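Local coordinates for protein titin (Homo sapiens, PDB 6H4L) that serves the muscle sarcomere as the giant structural protein titin, whose M-band segment includes the immunoglobulin-like domain M4 described here, at residues A[18-23]-A[69-74]; A[26-31]-A[64-69]; A[77-82]-A[94-99]. All blocks are in the same frame, centred on the assembly; numbering follows the deposited sequence. Where two conformers were deposited one is given.

Interaction 1: A[18-23]-A[69-74]; sequences HRVPCG and LDCHTD
The V20 side chain lays its CG1 methyl over the CB of C71 at 3.9 Å, with the C71 sulphur only slightly farther along. The torsions explain the fit: V20 carries CG1 between its backbone N and carbonyl carbon (chi1 65°), while C71 swings SG back beside its own backbone N. This valine and cysteine form the apolar floor of the contact, and it continues inward, since both side chains also touch T26 and V98.

Above it the chemistry turns polar. G23 N donates to C71 O over 2.7 Å, an almost straight bond (N-H...O angle 170°) arriving in the plane of the carbonyl. The same oxygen receives the CA-H of C22, with C22 CA lying 3.4 Å from C71 O. G23 itself has a positive phi (93°), a geometry at which a CB would collide with the preceding carbonyl oxygen. On the more exposed side, D70 OD1 approaches G23 CA at 3.6 Å, a van der Waals contact.

In immunoglobulin terms, the segments are the end of strand A' with the turn towards strand B, and the loop between strands E and F. D70 and H72 bind the zinc ion. Between them the loop folds tightly enough for D70 O to sit 3.4 Å above the plane of the H72 ring, over its centre, and the backbone N of H72 is held by the D75 carboxylate.

C71 thus separates the two metal ligands, and its carbonyl is the group tied to the facing turn. The chemistry implies that this bond, with the valine-cysteine packing beneath it, probably helps to fix the backbone from which both zinc ligands project.

Interaction 2: A[26-31]-A[64-69]; sequences TRFILN and LTLEIL
F28 turns the edge of its ring to I68, whose CD1 lies near the ring plane, 4.0 Å from F28 CE2. This is part of the tightly packed face of the strand pair, made by T26, F28 and L30 from one strand and L64, L66 and I68 from the other. L30 puts CG between its backbone N and carbonyl carbon (chi1 66°), which brings its CD2 methyl to 3.7 Å from L64 CB. At the other end, T26 and I68 run alongside each other, with T26 CG2 at 4.1 Å from I68 CD1, while T26 OG1 is hydrogen-bonded to H18 NE2. Y79 of the opposite sheet covers F28, L66 and I68, as expected for strands B and E of an immunoglobulin sandwich.

The backbones are antiparallel: the axes of the short segments come within 4.6 Å of each other, with N-to-C directions at 166°. Three hydrogen-bonded pairs, T26 with I68, F28 with L66 and L30 with L64, supply six N-H...O bonds; L64 N to L30 O, at 2.8 Å, is the shortest.

The reverse face is looser and lies towards solvent. There the extended R27 chain passes T65, CD to CG2 at 3.8 Å, and brings its guanidinium side-on to E67. NH2 of R27 reaches E67 OE2 at 3.0 Å and R27 NE reaches it at 3.2 Å, both bonds bent and both from the same face of the carboxylate, whose plane is turned 25° from the guanidinium. H56 ND1 engages the other oxygen, OE1.

One carboxylate oxygen therefore takes two arginine donors while its twin serves the histidine. The chemistry implies a cross-strand salt bridge on the exposed face, probably helping to hold the E67 carboxylate between R27 and H56.

Interaction 3: A[77-82]-A[94-99]; sequences GTYRAV and ATLDVT
G77 and L96 exchange two backbone hydrogen bonds. G77 N reaches L96 O at 2.9 Å, in the carbonyl plane and on a lone pair, and the return bond from L96 N to G77 O is nearly straight at 2.8 Å. Two residues further along, Y79 and A94 do the same. Y79 N lies 2.8 Å from A94 O, almost in line with that C=O, and A94 N reaches Y79 O over a slightly longer 3.0 Å. Between these hydrogen-bonded pairs sits the non-hydrogen-bonded pair T78 and T95, whose alpha carbons add weaker CA-H...O contacts, to A94 O and, from T95 CA at 3.2 Å, to G77 O. G77 enters the ladder with phi at 131°, where a CB would press on the carbonyl oxygen before it.

The segments belong to strands F and G, the hairpin of 77-85 and 88-98 in the immunoglobulin I-set fold. The N-to-C directions of the two short segments are 140° apart, well short of straight antiparallel, and the pairing continues beyond A94 as A81 bonds with D92. Y79 is the tyrosine of a tyrosine corner: its OH is hydrogen-bonded to the backbone oxygen of D75, four residues earlier. The sequence D-x-G-x-Y matches the start of the D-x-G-x-Y-x-C signature of this strand, with A81 in the cysteine position.

With CG beside its backbone N (chi1 -73°), the Y79 ring leans over strand G and crosses the L96 side chain. Its CE2 is 3.8 Å from L96 CB, an oblique approach to the ring, and H44 stacks on the same ring. A94 lies on this inner side too, where its methyl packs against F28 and M15, and L96 reaches T26 and V20. T78 and T95 project from the outer side, which is partly exposed.

In the fold
Interaction 2 belongs to one sheet of the sandwich and interaction 3 to the other, and the inner faces of the two ladders meet across the core. Both are antiparallel, but interaction 2 is the more buried and adds a surface salt bridge, whereas interaction 3 relies on backbone bonds and one tyrosine. Interaction 1 lies nearer the surface at the zinc-binding end, with a single hydrogen bond between its segments. It reaches both ladders: H18 packs on F28, while V20 bonds D97 and T99, and C22 bonds T99, at and just past the end of strand 88-98. Interactions 1 and 2 also share L69, where strand 63-68 runs out into the metal-binding loop.

Interaction 1: A[18-23]-A[69-74]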
ATOM      1  N   HIS A  18       5.300 -11.205   1.096  1.00 29.43           N
ATOM      2  CA  HIS A  18       4.709 -12.482   1.456  1.00 33.99           C
ATOM      3  C   HIS A  18       4.172 -13.286   0.281  1.00 34.48           C
ATOM      4  O   HIS A  18       4.134 -12.825  -0.862  1.00 33.49           O
ATOM      5  CB  HIS A  18       3.623 -12.306   2.531  1.00 37.92           C
ATOM      6  CG  HIS A  18       2.433 -11.522   2.074  1.00 34.76           C
ATOM      7  ND1 HIS A  18       2.447 -10.147   1.958  1.00 34.04           N
ATOM      8  CD2 HIS A  18       1.187 -11.915   1.714  1.00 34.75           C
ATOM      9  CE1 HIS A  18       1.265  -9.729   1.540  1.00 31.22           C
ATOM     10  NE2 HIS A  18       0.483 -10.780   1.388  1.00 33.84           N
ATOM     11  N   ARG A  19       3.769 -14.508   0.597  1.00 34.18           N
ATOM     12  CA  ARG A  19       3.217 -15.434  -0.379  1.00 37.09           C
ATOM     13  C   ARG A  19       1.726 -15.556  -0.139  1.00 44.47           C
ATOM     14  O   ARG A  19       1.241 -15.315   0.969  1.00 41.58           O
ATOM     15  CB  ARG A  19       3.861 -16.813  -0.232  1.00 41.07           C
ATOM     16  CG  ARG A  19       5.352 -16.848  -0.497  1.00 50.37           C
ATOM     17  N   VAL A  20       0.997 -15.924  -1.183  1.00 39.08           N
ATOM     18  CA  VAL A  20      -0.422 -16.202  -1.055  1.00 40.96           C
ATOM     19  C   VAL A  20      -0.771 -17.287  -2.058  1.00 39.85           C
ATOM     20  O   VAL A  20      -0.319 -17.247  -3.203  1.00 39.74           O
ATOM     21  CB  VAL A  20      -1.281 -14.944  -1.300  1.00 42.46           C
ATOM     22  CG1 VAL A  20      -1.146 -14.470  -2.733  1.00 39.66           C
ATOM     23  CG2 VAL A  20      -2.743 -15.214  -0.951  1.00 36.86           C
ATOM     24  N   PRO A  21      -1.532 -18.296  -1.613  1.00 42.23           N
ATOM     25  CA  PRO A  21      -1.985 -19.332  -2.545  1.00 47.18           C
ATOM     26  C   PRO A  21      -2.877 -18.740  -3.630  1.00 47.05           C
ATOM     27  O   PRO A  21      -3.690 -17.856  -3.353  1.00 41.25           O
ATOM     28  CB  PRO A  21      -2.800 -20.272  -1.651  1.00 47.02           C
ATOM     29  CG  PRO A  21      -2.252 -20.065  -0.281  1.00 43.02           C
ATOM     30  CD  PRO A  21      -1.881 -18.606  -0.217  1.00 43.54           C
ATOM     31  N   CYS A  22      -2.708 -19.219  -4.857  1.00 50.84           N
ATOM     32  CA  CYS A  22      -3.563 -18.823  -5.967  1.00 54.59           C
ATOM     33  C   CYS A  22      -5.032 -18.865  -5.558  1.00 42.53           C
ATOM     34  O   CYS A  22      -5.488 -19.837  -4.957  1.00 48.49           O
ATOM     35  CB  CYS A  22      -3.311 -19.734  -7.171  1.00 64.06           C
ATOM     36  SG  CYS A  22      -4.730 -19.988  -8.272  1.00 72.75           S
ATOM     37  N   GLY A  23      -5.758 -17.795  -5.868  1.00 41.95           N
ATOM     38  CA  GLY A  23      -7.183 -17.730  -5.608  1.00 42.76           C
ATOM     39  C   GLY A  23      -7.598 -17.118  -4.284  1.00 44.71           C
ATOM     40  O   GLY A  23      -8.759 -16.749  -4.105  1.00 41.23           O
ATOM     41  N   LEU A  69      -7.989  -9.107  -4.268  1.00 31.20           N
ATOM     42  CA  LEU A  69      -8.879 -10.250  -4.183  1.00 31.07           C
ATOM     43  C   LEU A  69      -8.554 -11.258  -5.275  1.00 32.09           C
ATOM     44  O   LEU A  69      -8.095 -10.875  -6.348  1.00 33.55           O
ATOM     45  CB  LEU A  69     -10.329  -9.803  -4.353  1.00 37.33           C
ATOM     46  CG  LEU A  69     -10.892  -8.805  -3.345  1.00 44.73           C
ATOM     47  CD1 LEU A  69     -12.390  -8.665  -3.578  1.00 49.75           C
ATOM     48  CD2 LEU A  69     -10.610  -9.276  -1.934  1.00 44.40           C
ATOM     49  N   ASP A  70      -8.798 -12.536  -4.991  1.00 39.23           N
ATOM     50  CA  ASP A  70      -8.706 -13.604  -5.980  1.00 48.47           C
ATOM     51  C   ASP A  70      -7.377 -13.619  -6.738  1.00 42.64           C
ATOM     52  O   ASP A  70      -7.349 -13.575  -7.965  1.00 36.51           O
ATOM     53  CB  ASP A  70      -9.860 -13.489  -6.956  1.00 37.23           C
ATOM     54  CG  ASP A  70      -9.880 -14.626  -7.954  1.00 39.95           C
ATOM     55  OD1 ASP A  70      -9.447 -15.717  -7.549  1.00 49.84           O
ATOM     56  OD2 ASP A  70     -10.269 -14.367  -9.101  1.00 41.53           O
ATOM     57  N   CYS A  71      -6.293 -13.726  -5.982  1.00 34.12           N
ATOM     58  CA  CYS A  71      -4.936 -13.586  -6.503  1.00 39.17           C
ATOM     59  C   CYS A  71      -4.505 -14.636  -7.511  1.00 41.67           C
ATOM     60  O   CYS A  71      -4.597 -15.831  -7.250  1.00 38.53           O
ATOM     61  CB  CYS A  71      -3.941 -13.587  -5.348  1.00 31.06           C
ATOM     62  SG  CYS A  71      -3.978 -12.070  -4.370  1.00 33.46           S
ATOM     63  N   HIS A  72      -4.005 -14.173  -8.654  1.00 35.97           N
ATOM     64  CA  HIS A  72      -3.449 -15.061  -9.668  1.00 38.21           C
ATOM     65  C   HIS A  72      -1.982 -14.723  -9.895  1.00 37.41           C
ATOM     66  O   HIS A  72      -1.445 -13.803  -9.262  1.00 35.86           O
ATOM     67  CB  HIS A  72      -4.223 -14.936 -10.981  1.00 44.97           C
ATOM     68  CG  HIS A  72      -5.682 -15.255 -10.862  1.00 44.89           C
ATOM     69  ND1 HIS A  72      -6.645 -14.611 -11.607  1.00 52.12           N
ATOM     70  CD2 HIS A  72      -6.340 -16.153 -10.090  1.00 42.07           C
ATOM     71  CE1 HIS A  72      -7.834 -15.094 -11.297  1.00 58.96           C
ATOM     72  NE2 HIS A  72      -7.676 -16.033 -10.383  1.00 50.06           N
ATOM     73  N   THR A  73      -1.334 -15.461 -10.793  1.00 42.93           N
ATOM     74  CA  THR A  73       0.086 -15.252 -11.055  1.00 45.63           C
ATOM     75  C   THR A  73       0.376 -13.816 -11.484  1.00 46.83           C
ATOM     76  O   THR A  73       1.394 -13.235 -11.094  1.00 45.99           O
ATOM     77  CB  THR A  73       0.612 -16.230 -12.113  1.00 50.80           C
ATOM     78  OG1 THR A  73       0.386 -17.573 -11.670  1.00 55.80           O
ATOM     79  CG2 THR A  73       2.101 -16.018 -12.339  1.00 53.85           C
ATOM     80  N   ASP A  74      -0.534 -13.243 -12.265  1.00 43.51           N
ATOM     81  CA  ASP A  74      -0.377 -11.880 -12.776  1.00 46.23           C
ATOM     82  C   ASP A  74      -0.345 -10.824 -11.673  1.00 41.76           C
ATOM     83  O   ASP A  74       0.066  -9.689 -11.903  1.00 39.13           O
ATOM     84  CB  ASP A  74      -1.502 -11.549 -13.758  1.00 49.92           C
TER

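Interaction 2: A[26-31]-A[64-69]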
ATOM      1  N   THR A  26      -5.546 -11.255  -0.377  1.00 28.18           N
ATOM      2  CA  THR A  26      -4.455 -10.881   0.501  1.00 27.11           C
ATOM      3  C   THR A  26      -4.453  -9.388   0.789  1.00 25.13           C
ATOM      4  O   THR A  26      -5.108  -8.609   0.103  1.00 26.37           O
ATOM      5  CB  THR A  26      -3.103 -11.330  -0.079  1.00 30.26           C
ATOM      6  OG1 THR A  26      -2.125 -11.379   0.967  1.00 31.48           O
ATOM      7  CG2 THR A  26      -2.654 -10.403  -1.194  1.00 28.60           C
ATOM      8  N   ARG A  27      -3.717  -8.999   1.818  1.00 24.14           N
ATOM      9  CA  ARG A  27      -3.597  -7.588   2.161  1.00 22.95           C
ATOM     10  C   ARG A  27      -2.154  -7.220   2.402  1.00 21.26           C
ATOM     11  O   ARG A  27      -1.378  -8.040   2.900  1.00 24.43           O
ATOM     12  CB  ARG A  27      -4.375  -7.293   3.441  1.00 20.96           C
ATOM     13  CG  ARG A  27      -5.861  -7.264   3.265  1.00 24.07           C
ATOM     14  CD  ARG A  27      -6.598  -7.067   4.582  1.00 26.18           C
ATOM     15  NE  ARG A  27      -8.037  -7.028   4.338  1.00 29.08           N
ATOM     16  CZ  ARG A  27      -8.966  -7.230   5.266  1.00 34.50           C
ATOM     17  NH1 ARG A  27      -8.606  -7.502   6.515  1.00 31.49           N
ATOM     18  NH2 ARG A  27     -10.253  -7.173   4.938  1.00 34.09           N
ATOM     19  N   PHE A  28      -1.819  -5.977   2.059  1.00 18.39           N
ATOM     20  CA  PHE A  28      -0.611  -5.310   2.535  1.00 18.05           C
ATOM     21  C   PHE A  28      -1.061  -4.216   3.488  1.00 20.34           C
ATOM     22  O   PHE A  28      -2.048  -3.537   3.240  1.00 18.91           O
ATOM     23  CB  PHE A  28       0.164  -4.681   1.380  1.00 19.99           C
ATOM     24  CG  PHE A  28       0.893  -5.684   0.504  1.00 21.96           C
ATOM     25  CD1 PHE A  28       2.126  -6.184   0.889  1.00 23.60           C
ATOM     26  CD2 PHE A  28       0.359  -6.090  -0.705  1.00 24.67           C
ATOM     27  CE1 PHE A  28       2.809  -7.089   0.092  1.00 28.80           C
ATOM     28  CE2 PHE A  28       1.036  -7.008  -1.511  1.00 27.02           C
ATOM     29  CZ  PHE A  28       2.261  -7.503  -1.109  1.00 28.30           C
ATOM     30  N   ILE A  29      -0.329  -4.034   4.573  1.00 18.03           N
ATOM     31  CA  ILE A  29      -0.716  -3.034   5.570  1.00 17.61           C
ATOM     32  C   ILE A  29       0.525  -2.263   5.983  1.00 20.01           C
ATOM     33  O   ILE A  29       1.580  -2.851   6.185  1.00 19.72           O
ATOM     34  CB  ILE A  29      -1.356  -3.693   6.807  1.00 22.42           C
ATOM     35  CG1 ILE A  29      -2.629  -4.449   6.413  1.00 20.54           C
ATOM     36  CG2 ILE A  29      -1.703  -2.638   7.854  1.00 26.94           C
ATOM     37  CD1 ILE A  29      -3.151  -5.394   7.491  1.00 25.00           C
ATOM     38  N   LEU A  30       0.401  -0.944   6.086  1.00 17.23           N
ATOM     39  CA  LEU A  30       1.493  -0.144   6.642  1.00 18.10           C
ATOM     40  C   LEU A  30       0.901   0.947   7.508  1.00 17.86           C
ATOM     41  O   LEU A  30      -0.302   1.168   7.516  1.00 18.91           O
ATOM     42  CB  LEU A  30       2.396   0.438   5.557  1.00 19.85           C
ATOM     43  CG  LEU A  30       1.858   1.476   4.583  1.00 16.87           C
ATOM     44  CD1 LEU A  30       2.981   2.313   4.004  1.00 20.30           C
ATOM     45  CD2 LEU A  30       1.133   0.756   3.430  1.00 18.36           C
ATOM     46  N   ASN A  31       1.746   1.603   8.299  1.00 17.67           N
ATOM     47  CA  ASN A  31       1.266   2.697   9.112  1.00 20.72           C
ATOM     48  C   ASN A  31       2.097   3.937   8.849  1.00 19.95           C
ATOM     49  O   ASN A  31       3.326   3.863   8.855  1.00 18.10           O
ATOM     50  CB  ASN A  31       1.392   2.351  10.591  1.00 19.10           C
ATOM     51  CG  ASN A  31       0.732   3.375  11.474  1.00 21.33           C
ATOM     52  OD1 ASN A  31      -0.486   3.399  11.622  1.00 22.83           O
ATOM     53  ND2 ASN A  31       1.540   4.236  12.066  1.00 24.90           N
ATOM     54  N   LEU A  64      -2.810   2.132   6.582  1.00 16.68           N
ATOM     55  CA  LEU A  64      -3.065   2.029   5.145  1.00 16.88           C
ATOM     56  C   LEU A  64      -3.173   0.556   4.807  1.00 20.01           C
ATOM     57  O   LEU A  64      -2.291  -0.208   5.179  1.00 19.60           O
ATOM     58  CB  LEU A  64      -1.901   2.620   4.355  1.00 17.04           C
ATOM     59  CG  LEU A  64      -1.466   4.011   4.813  1.00 19.07           C
ATOM     60  CD1 LEU A  64      -0.373   4.484   3.866  1.00 20.98           C
ATOM     61  CD2 LEU A  64      -2.653   4.953   4.812  1.00 19.66           C
ATOM     62  N   THR A  65      -4.234   0.157   4.104  1.00 18.53           N
ATOM     63  CA  THR A  65      -4.405  -1.253   3.731  1.00 17.93           C
ATOM     64  C   THR A  65      -4.694  -1.327   2.244  1.00 22.21           C
ATOM     65  O   THR A  65      -5.519  -0.559   1.733  1.00 23.01           O
ATOM     66  CB  THR A  65      -5.567  -1.920   4.509  1.00 20.21           C
ATOM     67  OG1 THR A  65      -5.363  -1.745   5.926  1.00 23.36           O
ATOM     68  CG2 THR A  65      -5.670  -3.420   4.195  1.00 25.17           C
ATOM     69  N   LEU A  66      -3.990  -2.227   1.558  1.00 19.85           N
ATOM     70  CA  LEU A  66      -4.299  -2.572   0.171  1.00 17.38           C
ATOM     71  C   LEU A  66      -4.814  -3.990   0.193  1.00 20.73           C
ATOM     72  O   LEU A  66      -4.181  -4.868   0.762  1.00 24.38           O
ATOM     73  CB  LEU A  66      -3.051  -2.507  -0.712  1.00 18.90           C
ATOM     74  CG  LEU A  66      -3.242  -3.052  -2.146  1.00 21.53           C
ATOM     75  CD1 LEU A  66      -4.212  -2.164  -2.902  1.00 25.94           C
ATOM     76  CD2 LEU A  66      -1.901  -3.134  -2.894  1.00 22.41           C
ATOM     77  N   GLU A  67      -5.952  -4.213  -0.437  1.00 22.50           N
ATOM     78  CA  GLU A  67      -6.504  -5.548  -0.480  1.00 22.21           C
ATOM     79  C   GLU A  67      -6.595  -5.975  -1.941  1.00 26.95           C
ATOM     80  O   GLU A  67      -7.097  -5.224  -2.772  1.00 26.27           O
ATOM     81  CB  GLU A  67      -7.871  -5.548   0.180  1.00 22.63           C
ATOM     82  CG  GLU A  67      -8.593  -6.876   0.108  1.00 29.83           C
ATOM     83  CD  GLU A  67      -9.928  -6.799   0.809  1.00 41.56           C
ATOM     84  OE1 GLU A  67     -10.840  -6.131   0.276  1.00 43.97           O
ATOM     85  OE2 GLU A  67     -10.049  -7.370   1.910  1.00 40.70           O
ATOM     86  N   ILE A  68      -6.054  -7.149  -2.240  1.00 26.24           N
ATOM     87  CA  ILE A  68      -6.122  -7.711  -3.592  1.00 25.36           C
ATOM     88  C   ILE A  68      -6.910  -9.004  -3.495  1.00 30.24           C
ATOM     89  O   ILE A  68      -6.554  -9.891  -2.715  1.00 29.77           O
ATOM     90  CB  ILE A  68      -4.713  -8.008  -4.146  1.00 27.59           C
ATOM     91  CG1 ILE A  68      -3.830  -6.757  -4.078  1.00 31.36           C
ATOM     92  CG2 ILE A  68      -4.800  -8.551  -5.584  1.00 28.92           C
ATOM     93  CD1 ILE A  68      -2.444  -7.024  -3.532  1.00 40.94           C
ATOM     94  N   LEU A  69      -7.989  -9.107  -4.268  1.00 31.20           N
ATOM     95  CA  LEU A  69      -8.879 -10.250  -4.183  1.00 31.07           C
ATOM     96  C   LEU A  69      -8.554 -11.258  -5.275  1.00 32.09           C
ATOM     97  O   LEU A  69      -8.095 -10.875  -6.348  1.00 33.55           O
ATOM     98  CB  LEU A  69     -10.329  -9.803  -4.353  1.00 37.33           C
ATOM     99  CG  LEU A  69     -10.892  -8.805  -3.345  1.00 44.73           C
ATOM    100  CD1 LEU A  69     -12.390  -8.665  -3.578  1.00 49.75           C
ATOM    101  CD2 LEU A  69     -10.610  -9.276  -1.934  1.00 44.40           C
TER

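Interaction 3: A[77-82]-A[94-99]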
ATOM      1  N   GLY A  77       4.412  -9.537  -7.788  1.00 33.99           N
ATOM      2  CA  GLY A  77       5.295  -8.443  -8.134  1.00 36.49           C
ATOM      3  C   GLY A  77       5.435  -7.455  -7.003  1.00 33.98           C
ATOM      4  O   GLY A  77       5.158  -7.776  -5.841  1.00 36.30           O
ATOM      5  N   THR A  78       5.849  -6.241  -7.347  1.00 30.11           N
ATOM      6  CA  THR A  78       6.120  -5.206  -6.359  1.00 28.15           C
ATOM      7  C   THR A  78       4.921  -4.295  -6.170  1.00 32.62           C
ATOM      8  O   THR A  78       4.396  -3.742  -7.139  1.00 29.41           O
ATOM      9  CB  THR A  78       7.333  -4.354  -6.788  1.00 30.24           C
ATOM     10  OG1 THR A  78       8.472  -5.208  -6.975  1.00 36.51           O
ATOM     11  CG2 THR A  78       7.646  -3.289  -5.747  1.00 30.09           C
ATOM     12  N   TYR A  79       4.495  -4.133  -4.916  1.00 26.11           N
ATOM     13  CA  TYR A  79       3.436  -3.192  -4.583  1.00 22.03           C
ATOM     14  C   TYR A  79       4.055  -2.078  -3.784  1.00 20.81           C
ATOM     15  O   TYR A  79       4.825  -2.339  -2.861  1.00 27.76           O
ATOM     16  CB  TYR A  79       2.312  -3.872  -3.797  1.00 23.21           C
ATOM     17  CG  TYR A  79       1.488  -4.770  -4.692  1.00 25.44           C
ATOM     18  CD1 TYR A  79       0.356  -4.287  -5.341  1.00 22.32           C
ATOM     19  CD2 TYR A  79       1.866  -6.081  -4.912  1.00 25.18           C
ATOM     20  CE1 TYR A  79      -0.388  -5.102  -6.189  1.00 26.50           C
ATOM     21  CE2 TYR A  79       1.126  -6.908  -5.761  1.00 28.04           C
ATOM     22  CZ  TYR A  79       0.002  -6.405  -6.383  1.00 29.25           C
ATOM     23  OH  TYR A  79      -0.743  -7.206  -7.222  1.00 32.47           O
ATOM     24  N   ARG A  80       3.725  -0.845  -4.156  1.00 19.98           N
ATOM     25  CA  ARG A  80       4.304   0.322  -3.501  1.00 21.74           C
ATOM     26  C   ARG A  80       3.222   1.304  -3.067  1.00 23.81           C
ATOM     27  O   ARG A  80       2.288   1.583  -3.825  1.00 22.03           O
ATOM     28  CB  ARG A  80       5.282   1.015  -4.463  1.00 21.19           C
ATOM     29  CG  ARG A  80       5.827   2.345  -3.942  1.00 20.77           C
ATOM     30  CD  ARG A  80       6.701   3.045  -4.974  1.00 23.26           C
ATOM     31  NE  ARG A  80       7.919   2.308  -5.294  1.00 27.47           N
ATOM     32  CZ  ARG A  80       9.086   2.498  -4.685  1.00 28.12           C
ATOM     33  NH1 ARG A  80       9.185   3.381  -3.696  1.00 26.99           N
ATOM     34  NH2 ARG A  80      10.152   1.798  -5.056  1.00 34.65           N
ATOM     35  N   ALA A  81       3.360   1.840  -1.851  1.00 17.85           N
ATOM     36  CA  ALA A  81       2.526   2.941  -1.389  1.00 19.51           C
ATOM     37  C   ALA A  81       3.379   4.193  -1.385  1.00 19.64           C
ATOM     38  O   ALA A  81       4.541   4.140  -0.984  1.00 20.63           O
ATOM     39  CB  ALA A  81       1.996   2.673   0.017  1.00 17.74           C
ATOM     40  N   VAL A  82       2.809   5.304  -1.829  1.00 15.57           N
ATOM     41  CA  VAL A  82       3.482   6.599  -1.735  1.00 16.96           C
ATOM     42  C   VAL A  82       2.583   7.552  -0.960  1.00 20.08           C
ATOM     43  O   VAL A  82       1.422   7.737  -1.327  1.00 20.08           O
ATOM     44  CB  VAL A  82       3.753   7.172  -3.121  1.00 21.05           C
ATOM     45  CG1 VAL A  82       4.446   8.535  -3.018  1.00 23.10           C
ATOM     46  CG2 VAL A  82       4.594   6.186  -3.928  1.00 24.27           C
ATOM     47  N   ALA A  94       6.870  -3.707  -1.220  1.00 22.86           N
ATOM     48  CA  ALA A  94       7.037  -5.097  -0.836  1.00 24.52           C
ATOM     49  C   ALA A  94       6.623  -5.964  -2.012  1.00 28.20           C
ATOM     50  O   ALA A  94       5.994  -5.490  -2.957  1.00 27.94           O
ATOM     51  CB  ALA A  94       6.185  -5.422   0.400  1.00 26.89           C
ATOM     52  N   THR A  95       6.971  -7.241  -1.939  0.67 26.97           N
ATOM     53  CA  THR A  95       6.682  -8.159  -3.029  0.67 27.87           C
ATOM     54  C   THR A  95       5.561  -9.120  -2.679  0.67 33.13           C
ATOM     55  O   THR A  95       5.444  -9.574  -1.542  0.67 32.65           O
ATOM     56  CB  THR A  95       7.921  -8.980  -3.412  0.67 33.34           C
ATOM     57  OG1 THR A  95       8.332  -9.777  -2.295  0.67 40.67           O
ATOM     58  CG2 THR A  95       9.057  -8.069  -3.835  0.67 30.60           C
ATOM     59  N   LEU A  96       4.733  -9.420  -3.671  1.00 30.80           N
ATOM     60  CA  LEU A  96       3.756 -10.493  -3.553  1.00 31.80           C
ATOM     61  C   LEU A  96       4.187 -11.668  -4.418  1.00 35.72           C
ATOM     62  O   LEU A  96       4.530 -11.495  -5.588  1.00 35.91           O
ATOM     63  CB  LEU A  96       2.379 -10.021  -4.011  1.00 30.25           C
ATOM     64  CG  LEU A  96       1.264 -11.045  -3.781  1.00 33.94           C
ATOM     65  CD1 LEU A  96       1.082 -11.335  -2.293  1.00 33.06           C
ATOM     66  CD2 LEU A  96      -0.036 -10.577  -4.417  1.00 34.55           C
ATOM     67  N   ASP A  97       4.172 -12.862  -3.839  1.00 31.96           N
ATOM     68  CA  ASP A  97       4.388 -14.078  -4.610  1.00 36.40           C
ATOM     69  C   ASP A  97       3.151 -14.946  -4.519  1.00 35.49           C
ATOM     70  O   ASP A  97       2.851 -15.508  -3.468  1.00 41.97           O
ATOM     71  CB  ASP A  97       5.614 -14.839  -4.105  1.00 41.15           C
ATOM     72  CG  ASP A  97       6.917 -14.187  -4.526  1.00 71.00           C
ATOM     73  OD1 ASP A  97       7.025 -13.771  -5.700  1.00 80.23           O
ATOM     74  OD2 ASP A  97       7.830 -14.084  -3.680  1.00 79.06           O
ATOM     75  N   VAL A  98       2.427 -15.042  -5.628  1.00 43.38           N
ATOM     76  CA  VAL A  98       1.255 -15.904  -5.692  1.00 42.95           C
ATOM     77  C   VAL A  98       1.687 -17.317  -6.076  1.00 46.54           C
ATOM     78  O   VAL A  98       2.209 -17.545  -7.166  1.00 51.02           O
ATOM     79  CB  VAL A  98       0.210 -15.357  -6.683  1.00 42.97           C
ATOM     80  CG1 VAL A  98      -1.082 -16.152  -6.587  1.00 42.36           C
ATOM     81  CG2 VAL A  98      -0.054 -13.886  -6.402  1.00 40.35           C
ATOM     82  N   THR A  99       1.479 -18.262  -5.166  1.00 44.45           N
ATOM     83  CA  THR A  99       1.978 -19.624  -5.342  1.00 54.00           C
ATOM     84  C   THR A  99       0.888 -20.578  -5.819  1.00 61.13           C
ATOM     85  O   THR A  99      -0.272 -20.451  -5.430  1.00 60.13           O
ATOM     86  CB  THR A  99       2.579 -20.158  -4.029  1.00 52.48           C
ATOM     87  OG1 THR A  99       1.545 -20.268  -3.042  1.00 55.37           O
ATOM     88  CG2 THR A  99       3.656 -19.209  -3.520  1.00 52.98           C
TER